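Local coordinates for microtubule-associated serine/threonine-protein kinase 3 (Homo sapiens, PDB 3KHF) that probably phosphorylates serine and threonine residues of its protein substrates and carries a PDZ domain likely to bind the C-terminal tails of partner proteins, at residues V70-D73 with V74-L77. Sequence-based numbering, arbitrary orientation.
Sequences VHMD and VVEL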
ATOM      1  N   VAL A  70      -8.504  -9.262   0.082  1.00  9.97           N
ATOM      2  CA  VAL A  70      -9.507  -8.198  -0.009  1.00 10.63           C
ATOM      3  C   VAL A  70      -9.133  -6.990   0.837  1.00 10.47           C
ATOM      4  O   VAL A  70      -8.321  -7.081   1.772  1.00 10.35           O
ATOM      5  CB  VAL A  70     -10.928  -8.694   0.360  1.00 11.09           C
ATOM      6  CG1 VAL A  70     -11.354  -9.803  -0.596  1.00 13.08           C
ATOM      7  CG2 VAL A  70     -11.019  -9.136   1.832  1.00 12.64           C
ATOM      8  N   HIS A  71      -9.730  -5.851   0.497  1.00 11.02           N
ATOM      9  CA  HIS A  71      -9.372  -4.581   1.115  1.00 11.95           C
ATOM     10  C   HIS A  71      -9.337  -4.632   2.617  1.00 11.03           C
ATOM     11  O   HIS A  71      -8.339  -4.204   3.222  1.00 11.05           O
ATOM     12  CB  HIS A  71     -10.359  -3.487   0.708  1.00 12.98           C
ATOM     13  CG  HIS A  71     -10.009  -2.114   1.222  1.00 13.49           C
ATOM     14  ND1 HIS A  71      -8.794  -1.494   0.995  1.00 13.49           N
ATOM     15  CD2 HIS A  71     -10.739  -1.236   1.949  1.00 14.60           C
ATOM     16  CE1 HIS A  71      -8.811  -0.288   1.534  1.00 13.42           C
ATOM     17  NE2 HIS A  71      -9.980  -0.109   2.127  1.00 14.46           N
ATOM     18  N   MET A  72     -10.406  -5.126   3.237  1.00 10.47           N
ATOM     19  CA  MET A  72     -10.490  -5.028   4.685  1.00 10.71           C
ATOM     20  C   MET A  72      -9.538  -6.001   5.387  1.00 10.48           C
ATOM     21  O   MET A  72      -9.166  -5.770   6.533  1.00 10.95           O
ATOM     22  CB  MET A  72     -11.944  -5.179   5.152  1.00 11.23           C
ATOM     23  CG  MET A  72     -12.772  -3.945   4.814  1.00 13.81           C
ATOM     24  SD  MET A  72     -12.286  -2.494   5.806  1.00 19.58           S
ATOM     25  CE  MET A  72     -13.739  -1.480   5.499  1.00 20.75           C
ATOM     26  N   ASP A  73      -9.109  -7.065   4.713  1.00 10.24           N
ATOM     27  CA  ASP A  73      -8.066  -7.931   5.278  1.00 10.44           C
ATOM     28  C   ASP A  73      -6.731  -7.186   5.376  1.00 10.25           C
ATOM     29  O   ASP A  73      -6.000  -7.329   6.350  1.00 10.64           O
ATOM     30  CB  ASP A  73      -7.913  -9.229   4.481  1.00 11.48           C
ATOM     31  CG  ASP A  73      -9.043 -10.236   4.728  1.00 11.89           C
ATOM     32  OD1 ASP A  73      -9.953  -9.963   5.532  1.00 13.49           O
ATOM     33  OD2 ASP A  73      -8.983 -11.313   4.094  1.00 15.76           O
ATOM     34  N   VAL A  74      -6.429  -6.379   4.360  1.00  9.63           N
ATOM     35  CA  VAL A  74      -5.225  -5.582   4.381  1.00  9.38           C
ATOM     36  C   VAL A  74      -5.338  -4.432   5.392  1.00  9.92           C
ATOM     37  O   VAL A  74      -4.408  -4.167   6.137  1.00 10.14           O
ATOM     38  CB  VAL A  74      -4.884  -5.107   2.940  1.00  9.05           C
ATOM     39  CG1 VAL A  74      -3.807  -4.046   2.981  1.00 11.46           C
ATOM     40  CG2 VAL A  74      -4.463  -6.295   2.104  1.00 12.19           C
ATOM     41  N   VAL A  75      -6.494  -3.771   5.450  1.00 10.65           N
ATOM     42  CA  VAL A  75      -6.721  -2.733   6.457  1.00 11.09           C
ATOM     43  C   VAL A  75      -6.488  -3.328   7.853  1.00 10.98           C
ATOM     44  O   VAL A  75      -5.831  -2.721   8.692  1.00 11.90           O
ATOM     45  CB  VAL A  75      -8.102  -2.060   6.291  1.00 11.30           C
ATOM     46  CG1 VAL A  75      -8.400  -1.148   7.462  1.00 14.06           C
ATOM     47  CG2 VAL A  75      -8.155  -1.298   4.981  1.00 12.46           C
ATOM     48  N   GLU A  76      -6.989  -4.535   8.094  1.00 10.92           N
ATOM     49  CA  GLU A  76      -6.802  -5.146   9.401  1.00 11.35           C
ATOM     50  C   GLU A  76      -5.316  -5.373   9.708  1.00 11.52           C
ATOM     51  O   GLU A  76      -4.877  -5.123  10.826  1.00 12.96           O
ATOM     52  CB  GLU A  76      -7.568  -6.462   9.503  1.00 11.74           C
ATOM     53  CG  GLU A  76      -7.357  -7.172  10.821  1.00 14.11           C
ATOM     54  CD  GLU A  76      -7.919  -8.560  10.871  1.00 19.71           C
ATOM     55  OE1 GLU A  76      -8.431  -9.065   9.854  1.00 24.39           O
ATOM     56  OE2 GLU A  76      -7.819  -9.175  11.946  1.00 22.61           O
ATOM     57  N   LEU A  77      -4.551  -5.867   8.736  1.00 11.62           N
ATOM     58  CA  LEU A  77      -3.116  -6.080   8.953  1.00 11.97           C
ATOM     59  C   LEU A  77      -2.421  -4.792   9.325  1.00 12.21           C
ATOM     60  O   LEU A  77      -1.534  -4.780  10.187  1.00 13.95           O
ATOM     61  CB  LEU A  77      -2.444  -6.652   7.699  1.00 12.20           C
ATOM     62  CG  LEU A  77      -2.770  -8.109   7.352  1.00 13.37           C
ATOM     63  CD1 LEU A  77      -2.197  -8.498   5.993  1.00 14.80           C
ATOM     64  CD2 LEU A  77      -2.318  -9.075   8.458  1.00 15.44           C
TER
HETATM   65  O   HOH W   1      -6.248  -9.677   7.888  1.00 18.15           O
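Val70 O accepts Val74 N at 3.3 Å and so starts the bond ladder of helix 71-80, the longer helix of this PDZ domain. Val70 is the N-cap residue. Its carbonyl also takes a weak bond from Asp73 N. The next rung is shorter: Val75 N reaches His71 O at 2.9 Å, in the carbonyl plane. Glu76 N binds Met72 O from above the carbonyl plane. Leu77 N donates to Asp73 O. Asp73 O has a second donor, a water at 2.8 Å. The same water gives its other hydrogen to Glu76 OE1 at 3.0 Å, so it ties the carboxylate to the backbone one turn back. Asp73 OD1 lies 4.7 Å from Glu76 OE1. The like charges may repel weakly, but both side chains are exposed, and the helix N-terminus would tend to offset this for Asp73.

In PDZ domains this helix and the strand beside it, here 17-25, form the peptide-binding groove. His71, first in the helix, probably lines it, as in class I relatives where a histidine here meets the ligand hydroxyl. It also touches Ala21 of that strand, while Val74 packs on Leu19. A chi1 of -176° places His71 CG opposite its backbone N, which brings one ring face against Val75 CG2. Val75 CG2 makes a CH-pi contact there, offset toward the rim. Its nearest ring atom is His71 NE2, at 3.6 Å.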